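Local coordinates for protein JamJ (Lyngbya majuscula, PDB 5DOZ) that binds NADPH and probably serves as a polyketide synthase enoyl reductase, an unusual one linked to cyclopropane formation, at residues V46-I51 with S253-W258; D50-N53 with M57-E60. All blocks are in the same frame, centred on the assembly; numbering follows the deposited sequence.

Contact 1: V46-I51 with S253-W258. With NDP (NADPH dihydro-nicotinamide-adenine-dinucleotide phosphate), chain E.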
loop_
_atom_site.group_PDB
_atom_site.type_symbol
_atom_site.label_atom_id
_atom_site.label_comp_id
_atom_site.label_asym_id
_atom_site.label_seq_id
_atom_site.Cartn_x
_atom_site.Cartn_y
_atom_site.Cartn_z
ATOM N N VAL A 46 0.917 -2.070 -9.695
ATOM C CA VAL A 46 2.200 -2.660 -9.344
ATOM C C VAL A 46 2.545 -2.162 -7.947
ATOM O O VAL A 46 2.520 -0.957 -7.684
ATOM C CB VAL A 46 3.333 -2.235 -10.303
ATOM C CG1 VAL A 46 4.550 -3.137 -10.116
ATOM C CG2 VAL A 46 2.867 -2.271 -11.751
ATOM N N ASN A 47 2.848 -3.093 -7.051
ATOM C CA ASN A 47 3.234 -2.732 -5.699
ATOM C C ASN A 47 4.743 -2.824 -5.527
ATOM O O ASN A 47 5.425 -3.512 -6.286
ATOM C CB ASN A 47 2.491 -3.593 -4.672
ATOM C CG ASN A 47 1.134 -3.009 -4.296
ATOM O OD1 ASN A 47 1.040 -2.129 -3.441
ATOM N ND2 ASN A 47 0.080 -3.498 -4.928
ATOM N N PHE A 48 5.257 -2.108 -4.534
ATOM C CA PHE A 48 6.678 -2.118 -4.213
ATOM C C PHE A 48 7.181 -3.534 -3.955
ATOM O O PHE A 48 8.268 -3.903 -4.401
ATOM C CB PHE A 48 6.919 -1.240 -2.988
ATOM C CG PHE A 48 8.356 -0.916 -2.740
ATOM C CD1 PHE A 48 8.920 0.233 -3.276
ATOM C CD2 PHE A 48 9.140 -1.738 -1.942
ATOM C CE1 PHE A 48 10.245 0.545 -3.037
ATOM C CE2 PHE A 48 10.471 -1.429 -1.696
ATOM C CZ PHE A 48 11.024 -0.287 -2.246
ATOM N N ARG A 49 6.386 -4.325 -3.243
ATOM C CA ARG A 49 6.743 -5.717 -2.958
ATOM C C ARG A 49 6.769 -6.617 -4.201
ATOM O O ARG A 49 7.469 -7.632 -4.205
ATOM C CB ARG A 49 5.817 -6.310 -1.887
ATOM C CG ARG A 49 6.372 -6.248 -0.472
ATOM C CD ARG A 49 5.370 -6.785 0.545
ATOM N NE ARG A 49 5.149 -8.233 0.454
ATOM C CZ ARG A 49 4.348 -8.933 1.261
ATOM N NH1 ARG A 49 3.667 -8.330 2.238
ATOM N NH2 ARG A 49 4.227 -10.244 1.090
ATOM N N ASP A 50 6.003 -6.261 -5.237
ATOM C CA ASP A 50 6.035 -7.008 -6.511
ATOM C C ASP A 50 7.425 -6.948 -7.141
ATOM O O ASP A 50 7.932 -7.951 -7.649
ATOM C CB ASP A 50 5.003 -6.471 -7.518
ATOM C CG ASP A 50 3.576 -6.861 -7.177
ATOM O OD1 ASP A 50 3.293 -8.062 -6.967
ATOM O OD2 ASP A 50 2.717 -5.953 -7.151
ATOM N N ILE A 51 8.029 -5.761 -7.110
ATOM C CA ILE A 51 9.367 -5.547 -7.660
ATOM C C ILE A 51 10.420 -6.319 -6.865
ATOM O O ILE A 51 11.275 -6.980 -7.450
ATOM C CB ILE A 51 9.705 -4.042 -7.731
ATOM C CG1 ILE A 51 8.879 -3.381 -8.839
ATOM C CG2 ILE A 51 11.198 -3.816 -7.955
ATOM C CD1 ILE A 51 8.970 -1.873 -8.832
ATOM N N SER A 253 7.621 -0.568 6.790
ATOM C CA SER A 253 8.735 -1.052 5.976
ATOM C C SER A 253 8.757 -2.564 5.776
ATOM O O SER A 253 8.847 -3.036 4.638
ATOM C CB SER A 253 10.057 -0.591 6.587
ATOM O OG SER A 253 11.155 -1.259 6.000
ATOM N N LYS A 254 8.680 -3.316 6.876
ATOM C CA LYS A 254 8.750 -4.791 6.841
ATOM C C LYS A 254 10.123 -5.324 6.403
ATOM O O LYS A 254 10.255 -6.497 6.044
ATOM C CB LYS A 254 7.654 -5.383 5.942
ATOM C CG LYS A 254 6.237 -4.950 6.288
ATOM C CD LYS A 254 5.216 -5.636 5.394
ATOM C CE LYS A 254 5.294 -5.160 3.949
ATOM N NZ LYS A 254 4.008 -5.406 3.247
ATOM N N ARG A 255 11.134 -4.458 6.420
ATOM C CA ARG A 255 12.495 -4.844 6.043
ATOM C C ARG A 255 13.464 -4.163 6.987
ATOM O O ARG A 255 13.466 -2.930 7.092
ATOM C CB ARG A 255 12.835 -4.427 4.603
ATOM C CG ARG A 255 11.889 -4.915 3.516
ATOM C CD ARG A 255 12.294 -4.399 2.134
ATOM N NE ARG A 255 12.602 -2.961 2.101
ATOM C CZ ARG A 255 11.708 -1.984 1.940
ATOM N NH1 ARG A 255 10.413 -2.260 1.806
ATOM N NH2 ARG A 255 12.109 -0.718 1.919
ATOM N N LYS A 256 14.279 -4.970 7.666
ATOM C CA LYS A 256 15.313 -4.480 8.579
ATOM C C LYS A 256 14.798 -3.394 9.526
ATOM O O LYS A 256 15.314 -2.272 9.545
ATOM C CB LYS A 256 16.542 -3.988 7.798
ATOM C CG LYS A 256 17.149 -5.011 6.844
ATOM C CD LYS A 256 17.932 -6.095 7.571
ATOM C CE LYS A 256 18.548 -7.075 6.584
ATOM N NZ LYS A 256 19.264 -8.191 7.263
ATOM N N ILE A 257 13.774 -3.733 10.304
ATOM C CA ILE A 257 13.200 -2.802 11.282
ATOM C C ILE A 257 13.700 -3.075 12.706
ATOM O O ILE A 257 14.134 -4.182 13.021
ATOM C CB ILE A 257 11.649 -2.800 11.246
ATOM C CG1 ILE A 257 11.084 -4.177 11.633
ATOM C CG2 ILE A 257 11.146 -2.349 9.876
ATOM C CD1 ILE A 257 9.663 -4.141 12.159
ATOM N N TRP A 258 13.644 -2.049 13.551
ATOM C CA TRP A 258 14.004 -2.171 14.962
ATOM C C TRP A 258 12.923 -2.939 15.717
ATOM O O TRP A 258 11.740 -2.870 15.365
ATOM C CB TRP A 258 14.184 -0.781 15.581
ATOM C CG TRP A 258 15.425 -0.039 15.138
ATOM C CD1 TRP A 258 16.183 -0.279 14.023
ATOM C CD2 TRP A 258 16.028 1.083 15.793
ATOM N NE1 TRP A 258 17.225 0.614 13.953
ATOM C CE2 TRP A 258 17.154 1.461 15.027
ATOM C CE3 TRP A 258 15.728 1.804 16.955
ATOM C CZ2 TRP A 258 17.981 2.532 15.387
ATOM C CZ3 TRP A 258 16.552 2.869 17.314
ATOM C CH2 TRP A 258 17.665 3.222 16.527
HETATM P PA NDP E . 6.087 3.282 -3.790
HETATM O O1A NDP E . 7.088 2.586 -4.691
HETATM O O2A NDP E . 4.884 3.967 -4.380
HETATM O O5B NDP E . 6.867 4.398 -2.932
HETATM C C5B NDP E . 8.283 4.402 -2.799
HETATM C C4B NDP E . 8.699 5.848 -2.589
HETATM O O4B NDP E . 9.914 5.880 -1.833
HETATM C C3B NDP E . 8.985 6.585 -3.894
HETATM O O3B NDP E . 7.854 7.327 -4.359
HETATM C C2B NDP E . 10.077 7.550 -3.512
HETATM O O2B NDP E . 9.475 8.799 -3.209
HETATM C C1B NDP E . 10.679 7.014 -2.225
HETATM N N9A NDP E . 12.084 6.606 -2.415
HETATM C C8A NDP E . 12.581 5.907 -3.448
HETATM N N7A NDP E . 13.908 5.710 -3.291
HETATM C C5A NDP E . 14.271 6.293 -2.131
HETATM C C6A NDP E . 15.520 6.461 -1.355
HETATM N N6A NDP E . 16.686 5.945 -1.802
HETATM N N1A NDP E . 15.457 7.145 -0.184
HETATM C C2A NDP E . 14.306 7.666 0.281
HETATM N N3A NDP E . 13.139 7.545 -0.376
HETATM C C4A NDP E . 13.062 6.882 -1.559
HETATM O O3 NDP E . 5.639 2.254 -2.634
HETATM P PN NDP E . 4.345 2.374 -1.684
HETATM O O1N NDP E . 4.025 3.814 -1.417
HETATM O O2N NDP E . 3.274 1.466 -2.221
HETATM O O5D NDP E . 4.868 1.732 -0.301
HETATM C C5D NDP E . 6.004 2.262 0.397
HETATM C C4D NDP E . 6.627 1.192 1.294
HETATM O O4D NDP E . 5.652 0.628 2.174
HETATM C C3D NDP E . 7.188 0.025 0.506
HETATM O O3D NDP E . 8.398 -0.374 1.146
HETATM C C2D NDP E . 6.134 -1.060 0.632
HETATM O O2D NDP E . 6.647 -2.392 0.477
HETATM C C1D NDP E . 5.573 -0.791 2.015
HETATM N N1N NDP E . 4.185 -1.232 2.157
HETATM C C2N NDP E . 3.857 -1.925 3.257
HETATM C C3N NDP E . 2.531 -2.144 3.613
HETATM C C7N NDP E . 2.209 -2.703 4.970
HETATM O O7N NDP E . 1.187 -3.344 5.152
HETATM N N7N NDP E . 3.060 -2.481 5.968
HETATM C C4N NDP E . 1.438 -1.954 2.581
HETATM C C5N NDP E . 1.897 -1.097 1.491
HETATM C C6N NDP E . 3.249 -0.843 1.270
HETATM P P2B NDP E . 10.315 10.158 -3.276
HETATM O O1X NDP E . 10.834 10.223 -4.694
HETATM O O2X NDP E . 9.272 11.178 -2.939
HETATM O O3X NDP E . 11.385 10.001 -2.225
#

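Contact 2: D50-N53 with M57-E60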
loop_
_atom_site.group_PDB
_atom_site.type_symbol
_atom_site.label_atom_id
_atom_site.label_comp_id
_atom_site.label_asym_id
_atom_site.label_seq_id
_atom_site.Cartn_x
_atom_site.Cartn_y
_atom_site.Cartn_z
ATOM N N ASP A 50 6.003 -6.261 -5.237
ATOM C CA ASP A 50 6.035 -7.008 -6.511
ATOM C C ASP A 50 7.425 -6.948 -7.141
ATOM O O ASP A 50 7.932 -7.951 -7.649
ATOM C CB ASP A 50 5.003 -6.471 -7.518
ATOM C CG ASP A 50 3.576 -6.861 -7.177
ATOM O OD1 ASP A 50 3.293 -8.062 -6.967
ATOM O OD2 ASP A 50 2.717 -5.953 -7.151
ATOM N N ILE A 51 8.029 -5.761 -7.110
ATOM C CA ILE A 51 9.367 -5.547 -7.660
ATOM C C ILE A 51 10.420 -6.319 -6.865
ATOM O O ILE A 51 11.275 -6.980 -7.450
ATOM C CB ILE A 51 9.705 -4.042 -7.731
ATOM C CG1 ILE A 51 8.879 -3.381 -8.839
ATOM C CG2 ILE A 51 11.198 -3.816 -7.955
ATOM C CD1 ILE A 51 8.970 -1.873 -8.832
ATOM N N LEU A 52 10.339 -6.242 -5.539
ATOM C CA LEU A 52 11.211 -7.009 -4.647
ATOM C C LEU A 52 11.205 -8.496 -4.984
ATOM O O LEU A 52 12.270 -9.112 -5.094
ATOM C CB LEU A 52 10.806 -6.808 -3.180
ATOM C CG LEU A 52 11.005 -5.427 -2.546
ATOM C CD1 LEU A 52 10.544 -5.435 -1.093
ATOM C CD2 LEU A 52 12.450 -4.957 -2.642
ATOM N N ASN A 53 10.006 -9.063 -5.147
ATOM C CA ASN A 53 9.845 -10.463 -5.555
ATOM C C ASN A 53 10.443 -10.765 -6.925
ATOM O O ASN A 53 11.058 -11.815 -7.124
ATOM C CB ASN A 53 8.370 -10.870 -5.541
ATOM C CG ASN A 53 7.865 -11.183 -4.148
ATOM O OD1 ASN A 53 8.615 -11.664 -3.296
ATOM N ND2 ASN A 53 6.588 -10.915 -3.908
ATOM N N MET A 57 14.103 -10.858 -3.682
ATOM C CA MET A 57 14.641 -10.274 -2.458
ATOM C C MET A 57 13.790 -10.554 -1.220
ATOM O O MET A 57 14.033 -9.988 -0.153
ATOM C CB MET A 57 14.862 -8.772 -2.647
ATOM C CG MET A 57 15.970 -8.455 -3.639
ATOM S SD MET A 57 16.076 -6.701 -4.034
ATOM C CE MET A 57 17.719 -6.639 -4.752
ATOM N N LEU A 58 12.802 -11.431 -1.368
ATOM C CA LEU A 58 11.983 -11.876 -0.240
ATOM C C LEU A 58 11.887 -13.401 -0.205
ATOM O O LEU A 58 10.883 -13.960 0.237
ATOM C CB LEU A 58 10.586 -11.246 -0.301
ATOM C CG LEU A 58 10.459 -9.745 -0.015
ATOM C CD1 LEU A 58 9.110 -9.222 -0.495
ATOM C CD2 LEU A 58 10.668 -9.445 1.463
ATOM N N GLN A 59 12.950 -14.060 -0.659
ATOM C CA GLN A 59 12.977 -15.516 -0.801
ATOM C C GLN A 59 12.788 -16.280 0.508
ATOM O O GLN A 59 12.134 -17.325 0.526
ATOM C CB GLN A 59 14.261 -15.970 -1.501
ATOM C CG GLN A 59 14.274 -15.673 -2.992
ATOM C CD GLN A 59 15.424 -16.341 -3.718
ATOM O OE1 GLN A 59 15.683 -17.533 -3.534
ATOM N NE2 GLN A 59 16.113 -15.577 -4.562
ATOM N N GLU A 60 13.356 -15.763 1.596
ATOM C CA GLU A 60 13.197 -16.398 2.902
ATOM C C GLU A 60 11.797 -16.120 3.440
ATOM O O GLU A 60 11.080 -17.045 3.837
ATOM C CB GLU A 60 14.272 -15.918 3.885
ATOM C CG GLU A 60 14.603 -16.914 4.993
ATOM C CD GLU A 60 13.766 -16.738 6.254
ATOM O OE1 GLU A 60 12.669 -16.139 6.194
ATOM O OE2 GLU A 60 14.210 -17.208 7.323
HETATM O O HOH W 1 11.348 -12.730 -3.284
#

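Contact 1: V46-I51 with S253-W258
Two cationic groups meet closely here: Arg49 NH1 lies 3.1 Å from Lys254 NZ. Both atoms are donors, so no hydrogen bond joins them. The amine sits at the edge of the guanidinium, in its plane, and the two chains cross at about a right angle. A bend in the lysine chain (chi3 -69°) turns its end toward both the arginine and the cofactor. Lys254 NZ lies 3.5 Å from C2N of the nicotinamide ring. Asp276 makes a long, weak ion pair with Arg49, and an acetate ion is bound close to the same side chain. These anions may offset the gathered positive charge. Phe48 and Arg255 meet beside the ribose next to the nicotinamide. The phenyl ring stands with CG anti to the backbone nitrogen (chi1 -167°), which carries it over the cofactor. One ring face takes the ribose hydroxyl oxygen O3D, 3.5 Å from Phe48 CD2. At the ring edge, Phe48 CD1 approaches the phosphate oxygen O1A at 3.3 Å, in the ring plane. Phe48 CE2 also lies under one face of the Arg255 guanidinium, 3.6 Å from NH1. Arg255 NH1 donates a nearly straight bond of 2.8 Å (167°) to O3D. That oxygen lies at the guanidinium edge, so one hydroxyl is held by an N-H and covered by the phenyl. With an alanine at Phe48 the ribose would probably lose its aromatic cover, and the Arg255 guanidinium would probably be freer to turn. Helix 48-54 and the loop after strand 247-251 thus line the NADPH cleft between the GroES-like and Rossmann-type parts, as in medium-chain dehydrogenases/reductases.

Contact 2: D50-N53 with M57-E60
Leu52 and Leu58 both place CG beside the backbone nitrogen and anti to the carbonyl carbon (chi1 -67° and -71°), and their side chains then meet at an oblique crossing. Leu58 CD1 touches Leu52 CB at 4.0 Å, and it lies about as near to Leu52 CD1. Leu58 also lies against Asn53. Its CB is 3.6 Å from Asn53 OD1, and CD1 is nearly as close, so the amide oxygen rests on the flank of the leucine. The backbone link is the bond from Met57 N to Leu52 O, 2.9 Å long. It is bent, at 146°, and the N-H approaches from above the carbonyl plane. The Met57 chain runs extended beyond CG. Its SD lies 4.3 Å from Leu52 CD2, a loose apolar touch beside the bond. The bond runs from residue i+5 back to residue i, and the same two residues touch through apolar side chains. Both features occur in Schellman ends of helices. A water extends the link. It donates to Asn53 OD1 at 2.9 Å and accepts from Leu58 N at 2.7 Å. Asn53 OD1 also accepts a bond from Asn62 ND2 on the next helix, so two donors grip this buried oxygen. The chemistry implies a turn held by both polar bonds and apolar packing. Polar bonds, one direct and one through water, take up the amides of Met57 and Leu58, while Leu58 packs on Leu52 and Met57 adds only a loose touch.

In the fold
From the N terminus, strand 37-45 leads into residues 46-51 and helix 48-54. Contact 2 closes first, across only three residues, and joins this helix to the start of helix 59-64. Contact 1 closes a far larger loop. Some 200 residues, including most of the Rossmann-type sheet, pass before the chain returns at 253-258. Contact 2 nests inside that loop, and both start from the same helix through the shared Asp50 and Ile51. The two also touch directly: Leu52 CD1 packs on Arg255 CD at 3.8 Å, and Leu58 CD1 on Arg49 CG at 4.0 Å. The helical turn of the GroES-like part is thereby joined to the cofactor cleft.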